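Local atomic coordinates of acetyltransferase (Agrobacterium tumefaciens, PDB entry 2DXQ), a protein that probably transfers an acetyl group from acetyl-CoA to an acceptor not yet identified, as expected of a member of the GNAT acetyltransferase family. Residues 66-71 with 108-113. Numbering follows the deposited sequence.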
loop_
_atom_site.group_PDB
_atom_site.type_symbol
_atom_site.label_atom_id
_atom_site.label_comp_id
_atom_site.label_asym_id
_atom_site.label_seq_id
_atom_site.Cartn_x
_atom_site.Cartn_y
_atom_site.Cartn_z
ATOM N N ALA A 66 -1.559 -13.661 -3.777
ATOM C CA ALA A 66 -1.540 -12.427 -2.980
ATOM C C ALA A 66 -0.330 -11.639 -3.448
ATOM O O ALA A 66 0.721 -12.229 -3.749
ATOM C CB ALA A 66 -1.406 -12.756 -1.505
ATOM N N THR A 67 -0.461 -10.313 -3.468
ATOM C CA THR A 67 0.647 -9.457 -3.876
ATOM C C THR A 67 1.183 -8.720 -2.654
ATOM O O THR A 67 0.417 -8.111 -1.900
ATOM C CB THR A 67 0.191 -8.448 -4.942
ATOM O OG1 THR A 67 -0.319 -9.158 -6.088
ATOM C CG2 THR A 67 1.349 -7.493 -5.344
ATOM N N LEU A 68 2.499 -8.781 -2.478
ATOM C CA LEU A 68 3.166 -8.110 -1.378
ATOM C C LEU A 68 3.833 -6.849 -1.896
ATOM O O LEU A 68 4.529 -6.888 -2.911
ATOM C CB LEU A 68 4.226 -9.026 -0.765
ATOM C CG LEU A 68 5.079 -8.450 0.361
ATOM C CD1 LEU A 68 4.224 -8.071 1.589
ATOM C CD2 LEU A 68 6.145 -9.501 0.720
ATOM N N LEU A 69 3.631 -5.746 -1.180
ATOM C CA LEU A 69 4.260 -4.470 -1.532
ATOM C C LEU A 69 5.091 -4.028 -0.334
ATOM O O LEU A 69 4.548 -3.683 0.712
ATOM C CB LEU A 69 3.198 -3.409 -1.851
ATOM C CG LEU A 69 2.051 -3.816 -2.788
ATOM C CD1 LEU A 69 0.963 -2.750 -2.791
ATOM C CD2 LEU A 69 2.591 -4.049 -4.204
ATOM N N ILE A 70 6.406 -4.056 -0.479
ATOM C CA ILE A 70 7.305 -3.624 0.599
ATOM C C ILE A 70 7.782 -2.221 0.260
ATOM O O ILE A 70 8.222 -1.969 -0.868
ATOM C CB ILE A 70 8.522 -4.569 0.768
ATOM C CG1 ILE A 70 8.055 -5.969 1.198
ATOM C CG2 ILE A 70 9.498 -3.994 1.813
ATOM C CD1 ILE A 70 9.168 -7.062 1.126
ATOM N N VAL A 71 7.690 -1.326 1.239
ATOM C CA VAL A 71 7.858 0.119 0.996
ATOM C C VAL A 71 8.979 0.677 1.880
ATOM O O VAL A 71 8.944 0.493 3.092
ATOM C CB VAL A 71 6.548 0.886 1.323
ATOM C CG1 VAL A 71 6.650 2.352 0.848
ATOM C CG2 VAL A 71 5.314 0.203 0.693
ATOM N N GLU A 108 5.120 -13.435 6.128
ATOM C CA GLU A 108 6.417 -13.908 6.605
ATOM C C GLU A 108 7.551 -13.298 5.805
ATOM O O GLU A 108 8.592 -12.928 6.370
ATOM C CB GLU A 108 6.437 -15.439 6.603
ATOM C CG GLU A 108 5.559 -15.979 7.716
ATOM C CD GLU A 108 5.305 -17.475 7.640
ATOM O OE1 GLU A 108 5.904 -18.166 6.781
ATOM O OE2 GLU A 108 4.488 -17.954 8.457
ATOM N N THR A 109 7.320 -13.129 4.507
ATOM C CA THR A 109 8.312 -12.519 3.612
ATOM C C THR A 109 8.567 -11.059 3.969
ATOM O O THR A 109 9.728 -10.605 4.007
ATOM C CB THR A 109 7.914 -12.698 2.143
ATOM O OG1 THR A 109 7.840 -14.101 1.852
ATOM C CG2 THR A 109 8.924 -12.017 1.180
ATOM N N ALA A 110 7.495 -10.340 4.275
ATOM C CA ALA A 110 7.599 -8.951 4.725
ATOM C C ALA A 110 8.396 -8.837 6.030
ATOM O O ALA A 110 9.309 -8.008 6.154
ATOM C CB ALA A 110 6.201 -8.380 4.905
ATOM N N PHE A 111 8.053 -9.663 7.010
ATOM C CA PHE A 111 8.777 -9.641 8.284
ATOM C C PHE A 111 10.248 -10.036 8.121
ATOM O O PHE A 111 11.128 -9.457 8.776
ATOM C CB PHE A 111 8.094 -10.502 9.337
ATOM C CG PHE A 111 6.809 -9.902 9.891
ATOM C CD1 PHE A 111 6.608 -8.525 9.913
ATOM C CD2 PHE A 111 5.821 -10.731 10.409
ATOM C CE1 PHE A 111 5.429 -7.975 10.430
ATOM C CE2 PHE A 111 4.637 -10.193 10.934
ATOM C CZ PHE A 111 4.443 -8.816 10.940
ATOM N N GLY A 112 10.516 -10.981 7.224
ATOM C CA GLY A 112 11.917 -11.348 6.900
ATOM C C GLY A 112 12.707 -10.191 6.294
ATOM O O GLY A 112 13.948 -10.134 6.398
ATOM N N ALA A 113 11.989 -9.266 5.656
ATOM C CA ALA A 113 12.574 -8.061 5.043
ATOM C C ALA A 113 12.646 -6.888 6.033
ATOM O O ALA A 113 12.952 -5.747 5.641
ATOM C CB ALA A 113 11.759 -7.660 3.799
#
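An apolar helix-on-sheet contact in the GNAT-family fold joins Leu68 and Ile70 of strand 61-71 to Thr109, Ala110 and Ala113 at the C-terminal end of helix 98-112 and just beyond it. The helix end runs nearly along the strand, 17° from parallel, with axes 9.4 Å apart, so Leu68 and Ile70, two residues apart on the strand, meet the last turn of the helix and the residue that follows it. Leu68 spreads its two methyls over neighbouring residues: its CD1 lies 3.9 Å from Ala110 CB, while CD2 reaches 3.8 Å from Thr109 CG2. Having CG anti to the backbone N (chi1 177°) places the branch where both methyls reach the helix. Alanine suits position 110, where the helix faces the sheet closely: the Ile70 and Ala110 CA atoms are 6.7 Å apart, and the small methyl also meets Ala82 of the neighbouring strand 81-88. Thr109 divides its roles, giving its methyl to Leu68 while OG1 hydrogen-bonds to His105 O one turn back, so its polar end is satisfied within the helix. Farther along, the extended Ile70 chain (chi2 169°) carries CD1 to 3.8 Å from Ala113 CB, just where the backbone leaves helical geometry. Joined almost wholly by methyl contacts, strand and helix end are held together here by nondirectional van der Waals packing and burial of hydrocarbon, with Leu68 and Ala110 buried and Ala113 exposed.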